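Local coordinates for protein putative ferredoxin (Hydrogenobacter thermophilus, PDB 7M1O) that binds a single [4Fe-4S] cluster and probably serves as a small electron carrier, at residues A[3-8]-A[45-50]; A[19-24]-A[56-61]. All coordinates share one frame; numbering follows the deposited sequence.

Contact 1 (3-8 with 45-50) is sheet work: two antiparallel strands joined by backbone hydrogen bonds, with four of the six touching residues buried. Contact 2 (19-24 with 56-61) is a meeting of two helix ends, part apolar packing round V58, part a salt bridge at the surface, with no backbone bond across it. The two alternate along the chain: strand 3-7 leads to helix 17-21, and strand 45-47 to helix 52-61. They also touch, through L3 against K56 and M45 against E24. Each has one residue at the cluster, V7 in 3-8 and Y19 in 19-24; among the residues carrying the contacts, the side chain of V58 comes to about 6 Å of it and that of T5 to about 9 Å.

Contact 1 of 2, residues A[3-8]-A[45-50]; sequences LRTMVD and MMVPPE
The edge of a three-stranded antiparallel sheet is made here, where strand 45-47 runs along one side of strand 3-7. Three backbone hydrogen bonds join them. T5 and M45 form a hydrogen-bonded pair, with M45 N to T5 O and T5 N to M45 O both at 2.9 Å, and V47 N gives a third to L3 O at 2.8 Å. Between them the non-hydrogen-bonded pair R4 and M46 brings R4 CA to 3.2 Å from M45 O, a CA-H...O contact. On that face M46 folds back, bent at chi2 and chi3 (-59° and -60°), which lays its SD 3.6 Å from R4 CB. R4 itself runs on, extended, to a salt bridge with E70 and a cation-pi contact with W44. The other face carries L3, T5, M45 and V47. T5 CG2 meets V47 CG2 at 3.7 Å, while T5 OG1, anti to the backbone N (chi1 -177°), hydrogen-bonds Y26 and T69. This largely apolar side is backed by helix 52-61, whose V55 touches both T5 and V47, and by V36 of strand 34-36, which touches T5 and M45; strand 67-71 flanks strand 3-7 on its other edge.

Contact 2 of 2, residues A[19-24]-A[56-61]; sequences YDRVPE and KEVTDE
R21, which ends helix 17-21, and V22, the first residue beyond it, pack against the last turns of helix 52-61 in this single-cluster [4Fe-4S] ferredoxin fold. Each helix runs close to a cluster cysteine: C18 lies within the first, and C62 directly follows the second. The apolar part centres on V58. Its CG1 takes R21 CG at 3.7 Å and V22 CG2 at 3.8 Å, so one methyl serves both the aliphatic base of the arginine and the buried valine beside it. V58 also rests on Y26 of strand 26-28, and its side chain is about 5 Å from that of C18.

The charged part lies farther out. R21 leaves its helix with CG anti to the backbone N (chi1 178°), then bends at chi2 and chi3, a course that carries the guanidinium past V58 to E61. There NH1 and NH2 of R21 approach E61 end-on, both turned to one oxygen, and the planes of guanidinium and carboxylate stand 84° apart. Both bonds of this salt bridge are bent, with N-H...O angles near 133°. E57 adds a second negative charge, its OE1 4.2 Å from R21 NH1, beyond a salt bridge, though its charge probably adds to the negative field round the guanidinium. With R21 cut back to an alanine, E61 would probably be left without the cation across from it, and a gap would be likely to open beside V58 CG1 where R21 CG had packed. The grip on E61 falls on a single oxygen: E61 OE1 takes R21 NH1 on its syn lone pair and R21 NH2 from above the carboxylate plane, each at 2.8 Å.

Contact 1 of 2, residues A[3-8]-A[45-50]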
ATOM      1  N   LEU A   3       1.732 -12.526  -1.310  1.00 33.71           N
ATOM      2  CA  LEU A   3       2.253 -11.168  -1.208  1.00 29.62           C
ATOM      3  C   LEU A   3       1.534 -10.386  -0.115  1.00 25.56           C
ATOM      4  O   LEU A   3       0.310 -10.451  -0.000  1.00 24.71           O
ATOM      5  CB  LEU A   3       2.108 -10.447  -2.549  1.00 28.62           C
ATOM      6  CG  LEU A   3       3.088  -9.305  -2.822  1.00 28.11           C
ATOM      7  CD1 LEU A   3       4.497  -9.845  -3.020  1.00 27.27           C
ATOM      8  CD2 LEU A   3       2.645  -8.501  -4.037  1.00 28.60           C
ATOM      9  N   ARG A   4       2.302  -9.655   0.689  1.00 22.90           N
ATOM     10  CA  ARG A   4       1.733  -8.742   1.678  1.00 20.55           C
ATOM     11  C   ARG A   4       2.354  -7.360   1.516  1.00 18.39           C
ATOM     12  O   ARG A   4       3.451  -7.226   0.977  1.00 16.76           O
ATOM     13  CB  ARG A   4       1.946  -9.262   3.103  1.00 20.11           C
ATOM     14  CG  ARG A   4       3.394  -9.348   3.564  1.00 20.57           C
ATOM     15  CD  ARG A   4       3.457  -9.722   5.040  1.00 21.94           C
ATOM     16  NE  ARG A   4       4.818  -9.725   5.566  1.00 25.73           N
ATOM     17  CZ  ARG A   4       5.124  -9.933   6.843  1.00 29.56           C
ATOM     18  NH1 ARG A   4       4.163 -10.156   7.732  1.00 33.89           N
ATOM     19  NH2 ARG A   4       6.389  -9.917   7.234  1.00 27.46           N
ATOM     20  N   THR A   5       1.646  -6.336   1.983  1.00 18.02           N
ATOM     21  CA  THR A   5       2.087  -4.958   1.800  1.00 17.21           C
ATOM     22  C   THR A   5       1.668  -4.077   2.977  1.00 18.43           C
ATOM     23  O   THR A   5       0.689  -4.366   3.668  1.00 18.72           O
ATOM     24  CB  THR A   5       1.526  -4.368   0.481  1.00 16.19           C
ATOM     25  OG1 THR A   5       2.033  -3.042   0.281  1.00 16.70           O
ATOM     26  CG2 THR A   5       0.001  -4.337   0.500  1.00 15.46           C
ATOM     27  N   MET A   6       2.433  -3.013   3.208  1.00 20.30           N
ATOM     28  CA  MET A   6       2.122  -2.037   4.247  1.00 23.18           C
ATOM     29  C   MET A   6       2.536  -0.645   3.786  1.00 23.35           C
ATOM     30  O   MET A   6       3.299  -0.507   2.831  1.00 22.35           O
ATOM     31  CB  MET A   6       2.830  -2.387   5.565  1.00 27.29           C
ATOM     32  CG  MET A   6       4.360  -2.284   5.538  1.00 34.65           C
ATOM     33  SD  MET A   6       5.063  -2.127   7.196  1.00 39.04           S
ATOM     34  CE  MET A   6       6.815  -2.289   6.869  1.00 40.35           C
ATOM     35  N   VAL A   7       2.029   0.377   4.468  1.00 25.29           N
ATOM     36  CA  VAL A   7       2.418   1.757   4.204  1.00 28.88           C
ATOM     37  C   VAL A   7       3.111   2.344   5.425  1.00 27.36           C
ATOM     38  O   VAL A   7       2.615   2.234   6.544  1.00 26.49           O
ATOM     39  CB  VAL A   7       1.202   2.634   3.832  1.00 34.35           C
ATOM     40  CG1 VAL A   7       1.614   4.095   3.668  1.00 35.67           C
ATOM     41  CG2 VAL A   7       0.551   2.125   2.557  1.00 35.67           C
ATOM     42  N   ASP A   8       4.266   2.959   5.199  1.00 27.11           N
ATOM     43  CA  ASP A   8       4.988   3.659   6.251  1.00 28.61           C
ATOM     44  C   ASP A   8       4.491   5.103   6.325  1.00 29.30           C
ATOM     45  O   ASP A   8       4.883   5.930   5.503  1.00 28.27           O
ATOM     46  CB  ASP A   8       6.495   3.620   5.985  1.00 30.85           C
ATOM     47  CG  ASP A   8       7.311   4.096   7.170  1.00 33.59           C
ATOM     48  OD1 ASP A   8       6.749   4.768   8.058  1.00 34.07           O
ATOM     49  OD2 ASP A   8       8.523   3.796   7.211  1.00 34.11           O
ATOM     50  N   MET A  45      -1.083  -6.055   5.180  1.00 29.12           N
ATOM     51  CA  MET A  45      -2.267  -6.542   4.477  1.00 28.85           C
ATOM     52  C   MET A  45      -1.870  -7.579   3.436  1.00 28.56           C
ATOM     53  O   MET A  45      -1.000  -7.331   2.600  1.00 28.77           O
ATOM     54  CB  MET A  45      -3.019  -5.393   3.801  1.00 28.16           C
ATOM     55  CG  MET A  45      -4.154  -5.862   2.894  1.00 28.45           C
ATOM     56  SD  MET A  45      -5.094  -4.521   2.146  1.00 29.00           S
ATOM     57  CE  MET A  45      -6.107  -5.440   0.985  1.00 29.40           C
ATOM     58  N   MET A  46      -2.514  -8.739   3.488  1.00 27.79           N
ATOM     59  CA  MET A  46      -2.311  -9.772   2.485  1.00 28.46           C
ATOM     60  C   MET A  46      -3.004  -9.366   1.190  1.00 27.17           C
ATOM     61  O   MET A  46      -4.148  -8.914   1.206  1.00 26.45           O
ATOM     62  CB  MET A  46      -2.847 -11.112   2.989  1.00 30.19           C
ATOM     63  CG  MET A  46      -2.233 -11.574   4.301  1.00 30.96           C
ATOM     64  SD  MET A  46      -0.442 -11.773   4.224  1.00 31.89           S
ATOM     65  CE  MET A  46      -0.262 -13.005   2.929  1.00 32.35           C
ATOM     66  N   VAL A  47      -2.302  -9.526   0.073  1.00 26.57           N
ATOM     67  CA  VAL A  47      -2.791  -9.068  -1.223  1.00 25.21           C
ATOM     68  C   VAL A  47      -3.437 -10.209  -2.005  1.00 26.22           C
ATOM     69  O   VAL A  47      -2.861 -11.293  -2.105  1.00 26.56           O
ATOM     70  CB  VAL A  47      -1.646  -8.470  -2.066  1.00 23.70           C
ATOM     71  CG1 VAL A  47      -2.184  -7.876  -3.360  1.00 23.77           C
ATOM     72  CG2 VAL A  47      -0.900  -7.415  -1.269  1.00 22.62           C
ATOM     73  N   PRO A  48      -4.638  -9.976  -2.566  1.00 26.19           N
ATOM     74  CA  PRO A  48      -5.222 -10.998  -3.442  1.00 28.02           C
ATOM     75  C   PRO A  48      -4.355 -11.239  -4.677  1.00 29.57           C
ATOM     76  O   PRO A  48      -3.770 -10.286  -5.191  1.00 29.47           O
ATOM     77  CB  PRO A  48      -6.577 -10.400  -3.835  1.00 27.80           C
ATOM     78  CG  PRO A  48      -6.872  -9.381  -2.793  1.00 27.59           C
ATOM     79  CD  PRO A  48      -5.545  -8.828  -2.387  1.00 26.12           C
ATOM     80  N   PRO A  49      -4.279 -12.491  -5.156  1.00 30.99           N
ATOM     81  CA  PRO A  49      -3.367 -12.819  -6.258  1.00 32.43           C
ATOM     82  C   PRO A  49      -3.610 -12.008  -7.532  1.00 33.13           C
ATOM     83  O   PRO A  49      -2.666 -11.792  -8.293  1.00 32.84           O
ATOM     84  CB  PRO A  49      -3.636 -14.311  -6.506  1.00 32.70           C
ATOM     85  CG  PRO A  49      -4.972 -14.577  -5.900  1.00 32.88           C
ATOM     86  CD  PRO A  49      -5.066 -13.660  -4.727  1.00 31.29           C
ATOM     87  N   GLU A  50      -4.842 -11.560  -7.759  1.00 32.87           N
ATOM     88  CA  GLU A  50      -5.146 -10.788  -8.960  1.00 33.14           C
ATOM     89  C   GLU A  50      -4.648  -9.346  -8.841  1.00 30.84           C
ATOM     90  O   GLU A  50      -4.660  -8.599  -9.818  1.00 30.69           O
ATOM     91  CB  GLU A  50      -6.654 -10.803  -9.254  1.00 36.48           C
ATOM     92  CG  GLU A  50      -7.533 -10.007  -8.287  1.00 39.44           C
ATOM     93  CD  GLU A  50      -7.862 -10.759  -7.010  1.00 42.26           C
ATOM     94  OE1 GLU A  50      -7.359 -11.886  -6.822  1.00 43.46           O
ATOM     95  OE2 GLU A  50      -8.633 -10.214  -6.191  1.00 43.83           O
TER

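Contact 2 of 2, residues A[19-24]-A[56-61]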
ATOM      1  N   TYR A  19      -3.681   4.752  -3.523  1.00 21.33           N
ATOM      2  CA  TYR A  19      -5.091   4.493  -3.245  1.00 19.87           C
ATOM      3  C   TYR A  19      -6.007   5.015  -4.347  1.00 20.26           C
ATOM      4  O   TYR A  19      -7.197   4.711  -4.355  1.00 20.22           O
ATOM      5  CB  TYR A  19      -5.517   5.057  -1.881  1.00 18.79           C
ATOM      6  CG  TYR A  19      -5.164   6.492  -1.544  1.00 18.28           C
ATOM      7  CD1 TYR A  19      -4.171   6.771  -0.616  1.00 18.97           C
ATOM      8  CD2 TYR A  19      -5.866   7.559  -2.092  1.00 19.25           C
ATOM      9  CE1 TYR A  19      -3.859   8.067  -0.270  1.00 19.84           C
ATOM     10  CE2 TYR A  19      -5.559   8.867  -1.750  1.00 19.61           C
ATOM     11  CZ  TYR A  19      -4.556   9.111  -0.834  1.00 20.63           C
ATOM     12  OH  TYR A  19      -4.234  10.400  -0.481  1.00 21.42           O
ATOM     13  N   ASP A  20      -5.457   5.776  -5.288  1.00 22.24           N
ATOM     14  CA  ASP A  20      -6.184   6.077  -6.515  1.00 24.86           C
ATOM     15  C   ASP A  20      -6.089   4.896  -7.476  1.00 24.75           C
ATOM     16  O   ASP A  20      -7.072   4.513  -8.109  1.00 23.02           O
ATOM     17  CB  ASP A  20      -5.641   7.333  -7.194  1.00 27.14           C
ATOM     18  CG  ASP A  20      -6.397   7.669  -8.463  1.00 28.51           C
ATOM     19  OD1 ASP A  20      -7.629   7.856  -8.381  1.00 29.26           O
ATOM     20  OD2 ASP A  20      -5.771   7.717  -9.542  1.00 27.77           O
ATOM     21  N   ARG A  21      -4.891   4.328  -7.578  1.00 26.39           N
ATOM     22  CA  ARG A  21      -4.616   3.255  -8.526  1.00 28.42           C
ATOM     23  C   ARG A  21      -5.177   1.918  -8.052  1.00 24.96           C
ATOM     24  O   ARG A  21      -5.792   1.186  -8.827  1.00 23.01           O
ATOM     25  CB  ARG A  21      -3.106   3.134  -8.750  1.00 33.93           C
ATOM     26  CG  ARG A  21      -2.676   2.006  -9.690  1.00 39.64           C
ATOM     27  CD  ARG A  21      -2.654   2.450 -11.141  1.00 45.13           C
ATOM     28  NE  ARG A  21      -1.664   3.499 -11.373  1.00 48.71           N
ATOM     29  CZ  ARG A  21      -0.349   3.301 -11.378  1.00 48.79           C
ATOM     30  NH1 ARG A  21       0.151   2.092 -11.157  1.00 48.06           N
ATOM     31  NH2 ARG A  21       0.471   4.319 -11.599  1.00 48.62           N
ATOM     32  N   VAL A  22      -4.949   1.602  -6.782  1.00 25.50           N
ATOM     33  CA  VAL A  22      -5.339   0.310  -6.227  1.00 27.04           C
ATOM     34  C   VAL A  22      -6.193   0.502  -4.974  1.00 26.22           C
ATOM     35  O   VAL A  22      -5.752   0.209  -3.862  1.00 24.99           O
ATOM     36  CB  VAL A  22      -4.100  -0.551  -5.886  1.00 27.09           C
ATOM     37  CG1 VAL A  22      -4.511  -1.986  -5.580  1.00 26.93           C
ATOM     38  CG2 VAL A  22      -3.102  -0.525  -7.035  1.00 26.29           C
ATOM     39  N   PRO A  23      -7.427   0.999  -5.153  1.00 26.38           N
ATOM     40  CA  PRO A  23      -8.334   1.198  -4.018  1.00 27.81           C
ATOM     41  C   PRO A  23      -8.709  -0.116  -3.335  1.00 31.14           C
ATOM     42  O   PRO A  23      -9.220  -0.102  -2.217  1.00 30.86           O
ATOM     43  CB  PRO A  23      -9.559   1.861  -4.655  1.00 27.30           C
ATOM     44  CG  PRO A  23      -9.503   1.476  -6.091  1.00 26.84           C
ATOM     45  CD  PRO A  23      -8.046   1.393  -6.430  1.00 26.29           C
ATOM     46  N   GLU A  24      -8.453  -1.234  -4.008  1.00 35.46           N
ATOM     47  CA  GLU A  24      -8.680  -2.550  -3.421  1.00 39.20           C
ATOM     48  C   GLU A  24      -7.726  -2.797  -2.253  1.00 39.43           C
ATOM     49  O   GLU A  24      -8.044  -3.557  -1.339  1.00 40.91           O
ATOM     50  CB  GLU A  24      -8.505  -3.655  -4.470  1.00 40.76           C
ATOM     51  CG  GLU A  24      -9.388  -3.520  -5.707  1.00 41.70           C
ATOM     52  CD  GLU A  24      -8.706  -2.781  -6.847  1.00 42.62           C
ATOM     53  OE1 GLU A  24      -7.852  -1.911  -6.576  1.00 42.24           O
ATOM     54  OE2 GLU A  24      -9.024  -3.076  -8.018  1.00 42.53           O
ATOM     55  N   LYS A  56       2.753  -4.473  -6.762  1.00 22.31           N
ATOM     56  CA  LYS A  56       4.192  -4.425  -6.997  1.00 25.36           C
ATOM     57  C   LYS A  56       4.565  -3.187  -7.804  1.00 24.40           C
ATOM     58  O   LYS A  56       5.625  -2.597  -7.593  1.00 23.12           O
ATOM     59  CB  LYS A  56       4.671  -5.691  -7.714  1.00 29.70           C
ATOM     60  CG  LYS A  56       4.724  -6.922  -6.816  1.00 34.80           C
ATOM     61  CD  LYS A  56       5.319  -8.128  -7.528  1.00 41.79           C
ATOM     62  CE  LYS A  56       6.838  -8.097  -7.505  1.00 47.32           C
ATOM     63  NZ  LYS A  56       7.433  -9.310  -8.134  1.00 49.65           N
ATOM     64  N   GLU A  57       3.686  -2.790  -8.720  1.00 25.10           N
ATOM     65  CA  GLU A  57       3.922  -1.607  -9.539  1.00 27.08           C
ATOM     66  C   GLU A  57       3.886  -0.323  -8.713  1.00 24.71           C
ATOM     67  O   GLU A  57       4.801   0.495  -8.803  1.00 24.93           O
ATOM     68  CB  GLU A  57       2.899  -1.529 -10.674  1.00 33.41           C
ATOM     69  CG  GLU A  57       3.220  -2.442 -11.848  1.00 40.55           C
ATOM     70  CD  GLU A  57       2.109  -2.491 -12.876  1.00 48.06           C
ATOM     71  OE1 GLU A  57       1.231  -1.601 -12.850  1.00 54.26           O
ATOM     72  OE2 GLU A  57       2.110  -3.422 -13.708  1.00 48.15           O
ATOM     73  N   VAL A  58       2.843  -0.138  -7.908  1.00 22.90           N
ATOM     74  CA  VAL A  58       2.731   1.081  -7.109  1.00 23.40           C
ATOM     75  C   VAL A  58       3.820   1.133  -6.044  1.00 20.41           C
ATOM     76  O   VAL A  58       4.211   2.210  -5.602  1.00 20.12           O
ATOM     77  CB  VAL A  58       1.356   1.210  -6.425  1.00 26.60           C
ATOM     78  CG1 VAL A  58       0.254   1.294  -7.464  1.00 29.80           C
ATOM     79  CG2 VAL A  58       1.111   0.055  -5.465  1.00 26.30           C
ATOM     80  N   THR A  59       4.297  -0.036  -5.627  1.00 18.99           N
ATOM     81  CA  THR A  59       5.403  -0.114  -4.682  1.00 17.50           C
ATOM     82  C   THR A  59       6.658   0.517  -5.286  1.00 18.08           C
ATOM     83  O   THR A  59       7.383   1.248  -4.609  1.00 17.84           O
ATOM     84  CB  THR A  59       5.693  -1.574  -4.276  1.00 16.22           C
ATOM     85  OG1 THR A  59       4.550  -2.121  -3.605  1.00 15.11           O
ATOM     86  CG2 THR A  59       6.905  -1.656  -3.354  1.00 16.18           C
ATOM     87  N   ASP A  60       6.907   0.235  -6.562  1.00 18.77           N
ATOM     88  CA  ASP A  60       8.049   0.814  -7.263  1.00 20.93           C
ATOM     89  C   ASP A  60       7.799   2.276  -7.620  1.00 20.72           C
ATOM     90  O   ASP A  60       8.741   3.051  -7.789  1.00 21.29           O
ATOM     91  CB  ASP A  60       8.360   0.027  -8.539  1.00 24.59           C
ATOM     92  CG  ASP A  60       8.900  -1.362  -8.258  1.00 28.56           C
ATOM     93  OD1 ASP A  60       9.391  -1.607  -7.135  1.00 29.79           O
ATOM     94  OD2 ASP A  60       8.842  -2.211  -9.173  1.00 28.94           O
ATOM     95  N   GLU A  61       6.528   2.647  -7.732  1.00 20.61           N
ATOM     96  CA  GLU A  61       6.155   3.975  -8.205  1.00 21.02           C
ATOM     97  C   GLU A  61       5.960   4.978  -7.074  1.00 19.54           C
ATOM     98  O   GLU A  61       5.980   6.184  -7.310  1.00 19.96           O
ATOM     99  CB  GLU A  61       4.881   3.890  -9.043  1.00 23.94           C
ATOM    100  CG  GLU A  61       5.095   3.250 -10.407  1.00 28.12           C
ATOM    101  CD  GLU A  61       3.796   2.948 -11.128  1.00 31.56           C
ATOM    102  OE1 GLU A  61       2.720   3.067 -10.506  1.00 35.04           O
ATOM    103  OE2 GLU A  61       3.853   2.589 -12.321  1.00 30.30           O
TER